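Local coordinates for protein glycerol dehydratase (Clostridium butyricum, PDB 1R9D) that probably catalyses the coenzyme B12-independent dehydration of glycerol, as a member of the glycyl-radical enzymes related to pyruvate formate-lyase, at residues Glu542-Gly547 with Asn629-Asn634; Leu700-Phe705 with His733-Val738; Leu757-Ala762 with Asn777-Arg782. All coordinates share one frame; numbering follows the deposited sequence.

Contact 1. Residues Glu542-Gly547 with Asn629-Asn634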
loop_
_atom_site.group_PDB
_atom_site.type_symbol
_atom_site.label_atom_id
_atom_site.label_comp_id
_atom_site.label_asym_id
_atom_site.label_seq_id
_atom_site.Cartn_x
_atom_site.Cartn_y
_atom_site.Cartn_z
ATOM N N GLU A 542 14.745 -11.665 -9.523
ATOM C CA GLU A 542 15.622 -12.652 -8.892
ATOM C C GLU A 542 16.759 -11.918 -8.178
ATOM O O GLU A 542 17.148 -12.279 -7.063
ATOM C CB GLU A 542 16.207 -13.585 -9.962
ATOM C CG GLU A 542 17.367 -14.486 -9.502
ATOM C CD GLU A 542 16.974 -15.477 -8.415
ATOM O OE1 GLU A 542 15.780 -15.843 -8.343
ATOM O OE2 GLU A 542 17.870 -15.904 -7.644
ATOM N N TYR A 543 17.281 -10.882 -8.830
ATOM C CA TYR A 543 18.377 -10.082 -8.287
ATOM C C TYR A 543 17.920 -8.640 -8.056
ATOM O O TYR A 543 17.293 -8.041 -8.925
ATOM C CB TYR A 543 19.565 -10.089 -9.263
ATOM C CG TYR A 543 20.128 -11.466 -9.547
ATOM C CD1 TYR A 543 20.082 -12.016 -10.830
ATOM C CD2 TYR A 543 20.708 -12.218 -8.530
ATOM C CE1 TYR A 543 20.607 -13.292 -11.094
ATOM C CE2 TYR A 543 21.229 -13.490 -8.778
ATOM C CZ TYR A 543 21.178 -14.021 -10.056
ATOM O OH TYR A 543 21.704 -15.278 -10.287
ATOM N N ASN A 544 18.233 -8.091 -6.883
ATOM C CA ASN A 544 17.853 -6.715 -6.551
ATOM C C ASN A 544 19.028 -5.906 -6.013
ATOM O O ASN A 544 19.766 -6.369 -5.140
ATOM C CB ASN A 544 16.735 -6.705 -5.512
ATOM C CG ASN A 544 15.394 -7.079 -6.099
ATOM O OD1 ASN A 544 14.712 -6.247 -6.695
ATOM N ND2 ASN A 544 15.012 -8.340 -5.942
ATOM N N PHE A 545 19.185 -4.688 -6.525
ATOM C CA PHE A 545 20.265 -3.804 -6.092
ATOM C C PHE A 545 19.805 -2.357 -6.159
ATOM O O PHE A 545 18.693 -2.067 -6.597
ATOM C CB PHE A 545 21.496 -3.931 -7.003
ATOM C CG PHE A 545 22.048 -5.323 -7.113
ATOM C CD1 PHE A 545 21.828 -6.081 -8.255
ATOM C CD2 PHE A 545 22.782 -5.882 -6.067
ATOM C CE1 PHE A 545 22.324 -7.379 -8.363
ATOM C CE2 PHE A 545 23.282 -7.182 -6.165
ATOM C CZ PHE A 545 23.054 -7.930 -7.311
ATOM N N SER A 546 20.678 -1.465 -5.699
ATOM C CA SER A 546 20.476 -0.014 -5.757
ATOM C C SER A 546 21.890 0.520 -6.002
ATOM O O SER A 546 22.831 0.096 -5.331
ATOM C CB SER A 546 19.901 0.529 -4.453
ATOM O OG SER A 546 18.521 0.213 -4.343
ATOM N N GLY A 547 22.047 1.430 -6.962
ATOM C CA GLY A 547 23.386 1.909 -7.279
ATOM C C GLY A 547 23.650 3.401 -7.411
ATOM O O GLY A 547 23.326 4.004 -8.437
ATOM N N ASN A 629 17.909 -2.093 0.327
ATOM C CA ASN A 629 16.709 -1.417 -0.150
ATOM C C ASN A 629 15.429 -2.177 0.203
ATOM O O ASN A 629 15.484 -3.308 0.687
ATOM C CB ASN A 629 16.795 -1.188 -1.670
ATOM C CG ASN A 629 16.922 -2.476 -2.458
ATOM O OD1 ASN A 629 16.187 -3.440 -2.227
ATOM N ND2 ASN A 629 17.844 -2.493 -3.416
ATOM N N PRO A 630 14.256 -1.554 -0.026
ATOM C CA PRO A 630 12.962 -2.180 0.276
ATOM C C PRO A 630 12.690 -3.477 -0.485
ATOM O O PRO A 630 11.767 -4.219 -0.145
ATOM C CB PRO A 630 11.953 -1.089 -0.083
ATOM C CG PRO A 630 12.719 0.177 0.152
ATOM C CD PRO A 630 14.074 -0.146 -0.425
ATOM N N ARG A 631 13.479 -3.742 -1.518
ATOM C CA ARG A 631 13.304 -4.952 -2.311
ATOM C C ARG A 631 14.203 -6.079 -1.809
ATOM O O ARG A 631 14.343 -7.112 -2.461
ATOM C CB ARG A 631 13.594 -4.661 -3.787
ATOM C CG ARG A 631 12.525 -3.795 -4.458
ATOM C CD ARG A 631 12.996 -3.248 -5.802
ATOM N NE ARG A 631 13.903 -2.113 -5.649
ATOM C CZ ARG A 631 15.206 -2.147 -5.904
ATOM N NH1 ARG A 631 15.779 -3.268 -6.328
ATOM N NH2 ARG A 631 15.937 -1.049 -5.745
ATOM N N GLY A 632 14.809 -5.865 -0.645
ATOM C CA GLY A 632 15.682 -6.867 -0.055
ATOM C C GLY A 632 17.057 -6.971 -0.691
ATOM O O GLY A 632 17.797 -7.925 -0.430
ATOM N N GLY A 633 17.406 -5.997 -1.528
ATOM C CA GLY A 633 18.701 -6.025 -2.183
ATOM C C GLY A 633 19.729 -5.119 -1.531
ATOM O O GLY A 633 19.390 -4.263 -0.715
ATOM N N ASN A 634 20.992 -5.308 -1.897
ATOM C CA ASN A 634 22.077 -4.502 -1.352
ATOM C C ASN A 634 22.440 -3.345 -2.265
ATOM O O ASN A 634 22.314 -3.441 -3.486
ATOM C CB ASN A 634 23.328 -5.357 -1.159
ATOM C CG ASN A 634 23.354 -6.061 0.176
ATOM O OD1 ASN A 634 23.645 -5.452 1.209
ATOM N ND2 ASN A 634 23.040 -7.351 0.169
HETATM O O HOH W 1 21.635 -7.814 -3.217
#
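Arg631 and Asn544 meet where a type I beta turn, Asn629 to Gly632, packs against strand 543-551. The site is a worked example of a turn held to a strand mainly by side chains, because the two backbones hardly pair directly. An Asx turn is built into the bend, Asn629 OD1 accepting from the backbone N of Arg631 and of Gly633 on opposite faces of its carbonyl plane.

The closely knit, buried part is centred on the guanidinium group. Arg631 NH1 and NH2 come end-on to Phe545 O, at 3.2 Å and 3.1 Å, and both arrive from the same face of that carbonyl while the oxygen stays in the guanidinium plane. NH1 also donates to Asn544 OD1 (3.2 Å), meeting a lone pair of that oxygen in the plane of the amide; the two flat groups are nevertheless turned 48° against each other. A bend in the arginine chain (chi3 -78°) brings one face of the group against Asn629, whose CG lies 3.7 Å above the guanidinium plane, toward its rim. Asp510 forms a salt bridge with NH2 and Trp445 makes a cation-pi contact, so the charge has a carboxylate, a ring and two oxygens of the strand as neighbours. Alongside, Asn629 ND2 donates to Ser546 OG at 2.9 Å.

Toward Asn634, which is exposed, the contact slackens. Its carbonyl oxygen lies at the edge of the Phe545 ring, near the ring plane, and takes a weak, bent hydrogen bond from Ser546 N (3.4 Å). The neighbouring backbone link is made by a single water, which donates to Asn544 O at 3.0 Å and accepts from Asn634 N at 2.9 Å.

Contact 2. Residues Leu700-Phe705 with His733-Val738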
loop_
_atom_site.group_PDB
_atom_site.type_symbol
_atom_site.label_atom_id
_atom_site.label_comp_id
_atom_site.label_asym_id
_atom_site.label_seq_id
_atom_site.Cartn_x
_atom_site.Cartn_y
_atom_site.Cartn_z
ATOM N N LEU A 700 33.961 4.316 -14.817
ATOM C CA LEU A 700 34.134 4.804 -16.181
ATOM C C LEU A 700 35.480 5.489 -16.415
ATOM O O LEU A 700 35.853 6.413 -15.693
ATOM C CB LEU A 700 32.986 5.765 -16.504
ATOM C CG LEU A 700 32.827 6.315 -17.924
ATOM C CD1 LEU A 700 31.360 6.560 -18.192
ATOM C CD2 LEU A 700 33.626 7.595 -18.079
ATOM N N PHE A 701 36.187 5.041 -17.446
ATOM C CA PHE A 701 37.496 5.589 -17.781
ATOM C C PHE A 701 37.525 6.150 -19.209
ATOM O O PHE A 701 37.349 5.412 -20.173
ATOM C CB PHE A 701 38.547 4.484 -17.589
ATOM C CG PHE A 701 39.964 4.908 -17.878
ATOM C CD1 PHE A 701 40.362 6.235 -17.741
ATOM C CD2 PHE A 701 40.913 3.960 -18.249
ATOM C CE1 PHE A 701 41.692 6.613 -17.970
ATOM C CE2 PHE A 701 42.249 4.327 -18.478
ATOM C CZ PHE A 701 42.633 5.654 -18.337
ATOM N N ASN A 702 37.731 7.462 -19.323
ATOM C CA ASN A 702 37.791 8.149 -20.619
ATOM C C ASN A 702 39.223 8.474 -21.020
ATOM O O ASN A 702 40.013 8.927 -20.192
ATOM C CB ASN A 702 37.071 9.503 -20.570
ATOM C CG ASN A 702 35.614 9.435 -20.977
ATOM O OD1 ASN A 702 35.245 8.748 -21.931
ATOM N ND2 ASN A 702 34.778 10.188 -20.270
ATOM N N GLN A 703 39.541 8.253 -22.289
ATOM C CA GLN A 703 40.840 8.620 -22.834
ATOM C C GLN A 703 40.577 9.236 -24.205
ATOM O O GLN A 703 39.650 8.828 -24.911
ATOM C CB GLN A 703 41.794 7.421 -22.918
ATOM C CG GLN A 703 42.579 7.227 -21.614
ATOM C CD GLN A 703 43.858 6.421 -21.787
ATOM O OE1 GLN A 703 44.805 6.561 -21.009
ATOM N NE2 GLN A 703 43.888 5.572 -22.795
ATOM N N LYS A 704 41.359 10.255 -24.552
ATOM C CA LYS A 704 41.200 10.951 -25.822
ATOM C C LYS A 704 42.506 10.926 -26.597
ATOM O O LYS A 704 43.554 11.295 -26.068
ATOM C CB LYS A 704 40.767 12.402 -25.578
ATOM C CG LYS A 704 40.529 13.198 -26.856
ATOM C CD LYS A 704 39.912 14.562 -26.571
ATOM C CE LYS A 704 40.865 15.469 -25.818
ATOM N NZ LYS A 704 40.297 16.833 -25.620
ATOM N N PHE A 705 42.438 10.495 -27.850
ATOM C CA PHE A 705 43.628 10.416 -28.688
ATOM C C PHE A 705 43.627 11.334 -29.894
ATOM O O PHE A 705 42.581 11.610 -30.490
ATOM C CB PHE A 705 43.835 8.989 -29.201
ATOM C CG PHE A 705 44.460 8.069 -28.201
ATOM C CD1 PHE A 705 43.675 7.253 -27.397
ATOM C CD2 PHE A 705 45.842 8.043 -28.041
ATOM C CE1 PHE A 705 44.259 6.417 -26.441
ATOM C CE2 PHE A 705 46.434 7.218 -27.092
ATOM C CZ PHE A 705 45.641 6.401 -26.290
ATOM N N HIS A 733 36.474 -0.715 -17.320
ATOM C CA HIS A 733 36.013 -0.227 -18.616
ATOM C C HIS A 733 36.897 0.891 -19.159
ATOM O O HIS A 733 37.558 1.590 -18.399
ATOM C CB HIS A 733 34.570 0.295 -18.461
ATOM C CG HIS A 733 34.246 1.481 -19.322
ATOM N ND1 HIS A 733 34.718 2.750 -19.058
ATOM C CD2 HIS A 733 33.521 1.581 -20.461
ATOM C CE1 HIS A 733 34.299 3.579 -19.999
ATOM N NE2 HIS A 733 33.571 2.896 -20.863
ATOM N N VAL A 734 36.903 1.047 -20.481
ATOM C CA VAL A 734 37.645 2.125 -21.115
ATOM C C VAL A 734 36.984 2.438 -22.461
ATOM O O VAL A 734 36.402 1.559 -23.098
ATOM C CB VAL A 734 39.153 1.766 -21.294
ATOM C CG1 VAL A 734 39.326 0.673 -22.336
ATOM C CG2 VAL A 734 39.945 3.023 -21.663
ATOM N N GLN A 735 37.039 3.700 -22.871
ATOM C CA GLN A 735 36.448 4.115 -24.140
ATOM C C GLN A 735 37.288 5.276 -24.654
ATOM O O GLN A 735 37.951 5.950 -23.865
ATOM C CB GLN A 735 35.000 4.542 -23.926
ATOM C CG GLN A 735 34.838 5.703 -22.974
ATOM C CD GLN A 735 33.408 5.893 -22.529
ATOM O OE1 GLN A 735 33.046 6.949 -22.003
ATOM N NE2 GLN A 735 32.585 4.866 -22.720
ATOM N N PHE A 736 37.248 5.526 -25.961
ATOM C CA PHE A 736 38.086 6.573 -26.534
ATOM C C PHE A 736 37.467 7.560 -27.510
ATOM O O PHE A 736 36.654 7.194 -28.357
ATOM C CB PHE A 736 39.277 5.947 -27.268
ATOM C CG PHE A 736 39.945 4.832 -26.521
ATOM C CD1 PHE A 736 39.446 3.535 -26.586
ATOM C CD2 PHE A 736 41.069 5.078 -25.743
ATOM C CE1 PHE A 736 40.060 2.496 -25.883
ATOM C CE2 PHE A 736 41.690 4.051 -25.037
ATOM C CZ PHE A 736 41.184 2.756 -25.106
ATOM N N ASN A 737 37.892 8.812 -27.387
ATOM C CA ASN A 737 37.489 9.860 -28.309
ATOM C C ASN A 737 38.708 9.930 -29.229
ATOM O O ASN A 737 39.849 9.834 -28.767
ATOM C CB ASN A 737 37.319 11.207 -27.603
ATOM C CG ASN A 737 35.863 11.618 -27.457
ATOM O OD1 ASN A 737 35.053 11.427 -28.370
ATOM N ND2 ASN A 737 35.529 12.207 -26.318
ATOM N N VAL A 738 38.469 10.054 -30.527
ATOM C CA VAL A 738 39.551 10.154 -31.498
ATOM C C VAL A 738 39.085 11.213 -32.481
ATOM O O VAL A 738 38.455 10.899 -33.489
ATOM C CB VAL A 738 39.773 8.829 -32.257
ATOM C CG1 VAL A 738 40.942 8.971 -33.227
ATOM C CG2 VAL A 738 40.046 7.702 -31.274
#
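Asn702, Gln703 and Lys704 pair with Gln735, Phe736 and Asn737 in parallel register, the axes of strands 702-705 and 733-738 approaching to 4.6 Å with 29° between their directions. The bonds alternate as a parallel ladder requires: Gln735 N to Phe701 O, Gln703 N to Gln735 O, Asn737 N to Gln703 O and Phe705 N to Asn737 O, the last being the shortest at 2.8 Å.

How a side chain can stand in for a rung is illustrated at the start of the pairing. Phe701 N does not meet the carbonyl of His733; it donates to His733 ND1 at 3.2 Å, almost straight and in the imidazole plane. Leu700 lies beside this ring, its CG 3.7 Å from His733 CE1.

Gln703, Phe705 and Phe736 share one face of the pair. Phe736 is the middle member: its CD2 is 3.7 Å from Gln703 CB and 3.5 Å from Phe705 CE1, at the edge of the Phe705 ring, with the two ring planes inclined at 45°. Nearer the start, Phe701 and Val734 run side by side, CD2 to CG2 3.7 Å. On the other face Lys704 CG rests 3.9 Å from Asn737 CB. The lysine chain then bends (chi3 67°) and carries NZ away to the carbonyls of Ile779 and Arg782, while Asn737 ND2 reaches Arg760 O and Asn702 ND2 reaches Asp667.

The two strands belong to a beta-alpha-beta unit whose connecting helix 712-728 covers the aromatic face through Leu719, Leu722 and Ile723, helped by helix 680-687. Strand 404-407 continues the sheet, running antiparallel along the other side of 733-738.

Contact 3. Residues Leu757-Ala762 with Asn777-Arg782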
loop_
_atom_site.group_PDB
_atom_site.type_symbol
_atom_site.label_atom_id
_atom_site.label_comp_id
_atom_site.label_asym_id
_atom_site.label_seq_id
_atom_site.Cartn_x
_atom_site.Cartn_y
_atom_site.Cartn_z
ATOM N N LEU A 757 28.249 15.857 -36.393
ATOM C CA LEU A 757 29.431 15.608 -35.567
ATOM C C LEU A 757 29.054 14.929 -34.252
ATOM O O LEU A 757 28.295 15.482 -33.460
ATOM C CB LEU A 757 30.160 16.924 -35.270
ATOM C CG LEU A 757 31.359 16.823 -34.315
ATOM C CD1 LEU A 757 32.447 15.969 -34.941
ATOM C CD2 LEU A 757 31.885 18.214 -34.004
ATOM N N ILE A 758 29.594 13.733 -34.029
ATOM C CA ILE A 758 29.323 12.969 -32.811
ATOM C C ILE A 758 30.561 12.956 -31.923
ATOM O O ILE A 758 31.682 12.858 -32.420
ATOM C CB ILE A 758 28.970 11.500 -33.122
ATOM C CG1 ILE A 758 27.831 11.431 -34.143
ATOM C CG2 ILE A 758 28.565 10.780 -31.829
ATOM C CD1 ILE A 758 26.547 12.085 -33.672
ATOM N N VAL A 759 30.355 13.044 -30.612
ATOM C CA VAL A 759 31.465 13.027 -29.665
ATOM C C VAL A 759 31.113 12.205 -28.425
ATOM O O VAL A 759 29.948 12.088 -28.050
ATOM C CB VAL A 759 31.836 14.455 -29.205
ATOM C CG1 VAL A 759 30.687 15.067 -28.425
ATOM C CG2 VAL A 759 33.088 14.422 -28.352
ATOM N N ARG A 760 32.132 11.639 -27.792
ATOM C CA ARG A 760 31.930 10.845 -26.588
ATOM C C ARG A 760 31.935 11.766 -25.373
ATOM O O ARG A 760 32.860 12.564 -25.200
ATOM C CB ARG A 760 33.059 9.824 -26.437
ATOM C CG ARG A 760 32.783 8.751 -25.415
ATOM C CD ARG A 760 31.604 7.915 -25.871
ATOM N NE ARG A 760 31.392 6.758 -25.019
ATOM C CZ ARG A 760 30.468 5.832 -25.240
ATOM N NH1 ARG A 760 29.663 5.929 -26.292
ATOM N NH2 ARG A 760 30.358 4.804 -24.415
ATOM N N VAL A 761 30.905 11.667 -24.540
ATOM C CA VAL A 761 30.835 12.470 -23.331
ATOM C C VAL A 761 31.380 11.593 -22.196
ATOM O O VAL A 761 32.548 11.713 -21.827
ATOM C CB VAL A 761 29.380 12.915 -23.030
ATOM C CG1 VAL A 761 29.350 13.798 -21.794
ATOM C CG2 VAL A 761 28.814 13.685 -24.223
ATOM N N ALA A 762 30.550 10.698 -21.664
ATOM C CA ALA A 762 30.984 9.794 -20.595
ATOM C C ALA A 762 30.039 8.601 -20.501
ATOM O O ALA A 762 29.009 8.672 -19.835
ATOM C CB ALA A 762 31.032 10.538 -19.258
ATOM N N ASN A 777 33.106 22.497 -23.648
ATOM C CA ASN A 777 34.418 22.961 -23.206
ATOM C C ASN A 777 35.138 21.959 -22.310
ATOM O O ASN A 777 36.359 21.855 -22.357
ATOM C CB ASN A 777 34.299 24.303 -22.478
ATOM C CG ASN A 777 33.915 25.438 -23.412
ATOM O OD1 ASN A 777 34.109 25.345 -24.625
ATOM N ND2 ASN A 777 33.383 26.518 -22.851
ATOM N N ASP A 778 34.391 21.228 -21.490
ATOM C CA ASP A 778 35.013 20.242 -20.614
ATOM C C ASP A 778 35.640 19.144 -21.473
ATOM O O ASP A 778 36.751 18.690 -21.199
ATOM C CB ASP A 778 33.979 19.633 -19.658
ATOM C CG ASP A 778 34.614 18.720 -18.614
ATOM O OD1 ASP A 778 34.145 17.571 -18.455
ATOM O OD2 ASP A 778 35.577 19.158 -17.948
ATOM N N ILE A 779 34.932 18.730 -22.523
ATOM C CA ILE A 779 35.439 17.686 -23.412
ATOM C C ILE A 779 36.662 18.162 -24.194
ATOM O O ILE A 779 37.637 17.428 -24.351
ATOM C CB ILE A 779 34.346 17.219 -24.401
ATOM C CG1 ILE A 779 33.227 16.512 -23.625
ATOM C CG2 ILE A 779 34.944 16.297 -25.456
ATOM C CD1 ILE A 779 32.011 16.149 -24.472
ATOM N N ILE A 780 36.610 19.393 -24.683
ATOM C CA ILE A 780 37.731 19.947 -25.435
ATOM C C ILE A 780 38.974 20.075 -24.543
ATOM O O ILE A 780 40.103 19.900 -25.010
ATOM C CB ILE A 780 37.360 21.341 -26.015
ATOM C CG1 ILE A 780 36.289 21.174 -27.098
ATOM C CG2 ILE A 780 38.590 22.025 -26.590
ATOM C CD1 ILE A 780 35.654 22.483 -27.551
ATOM N N ALA A 781 38.757 20.361 -23.261
ATOM C CA ALA A 781 39.857 20.546 -22.313
ATOM C C ALA A 781 40.521 19.259 -21.827
ATOM O O ALA A 781 41.571 19.306 -21.181
ATOM C CB ALA A 781 39.377 21.363 -21.119
ATOM N N ARG A 782 39.923 18.116 -22.134
ATOM C CA ARG A 782 40.495 16.846 -21.709
ATOM C C ARG A 782 41.875 16.629 -22.311
ATOM O O ARG A 782 42.179 17.115 -23.403
ATOM C CB ARG A 782 39.579 15.695 -22.115
ATOM C CG ARG A 782 38.285 15.666 -21.336
ATOM C CD ARG A 782 37.346 14.606 -21.879
ATOM N NE ARG A 782 36.065 14.636 -21.183
ATOM C CZ ARG A 782 35.020 13.884 -21.511
ATOM N NH1 ARG A 782 35.106 13.039 -22.531
ATOM N NH2 ARG A 782 33.892 13.979 -20.819
#
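Ile779 gives up more surface than any other residue here, and it does so by spreading its two branches over the chain from Val759 to Val761. It shows how one helix side chain can serve neighbouring residues of a strand and the loop after it. A chi1 of -67° swings CG1 beside the backbone N and sends the CG2 methyl to meet Val759 CG2 tip to tip at 3.9 Å. The longer branch passes the backbone: Ile779 CD1 lies 3.8 Å from Arg760 O and 4.0 Å from Val761 CG2, the valine and isoleucine side chains crossing at about a right angle.

Arg782, just beyond helix 773-781, supplies the polar half. Its chain is extended from CG to NE, and both terminal nitrogens reach a single acceptor end-on. NH1 donates to Val761 O at 3.0 Å, in the carbonyl plane and on a lone pair. NH2 donates to the same Val761 O at 2.8 Å but stands 41° above that plane, so the grip is lopsided. Ile779 CG1 lies over the centre of one guanidinium face, 3.8 Å above it, so the isoleucine also covers one face of the guanidinium group.

Val761 is thus held twice, its methyl by Ile779 and its buried carbonyl oxygen by the two nitrogens of Arg782, with a weak further bond from Asn702 ND2. It sits in the link between strands 758-760 and 765-767, whose antiparallel pair forms a hairpin. That link includes Gly763, the predicted radical site, unmodified here, and the arrangement is consistent with the glycyl-radical loop of this enzyme family.

The three contacts follow one another along the chain, each closing before the next opens. Contacts 2 and 3 are near neighbours, their centres about 11 Å apart, and they touch: strands 702-705 and 733-738 turn Lys704 and Asn737 toward the hairpin and the end of helix 773-781. The beta-alpha-beta unit and the predicted radical loop are therefore joined directly, through hydrogen bonds from Lys704 and Asn737. Contact 1 belongs to another sheet, the one containing strands 543-551 and 634-635, its centre about 30 Å from that of contact 2 and about 34 Å from that of contact 3. It lies in the pyruvate formate-lyase-like range, while contact 2 and residues 757-762 lie in the glycine-radical range.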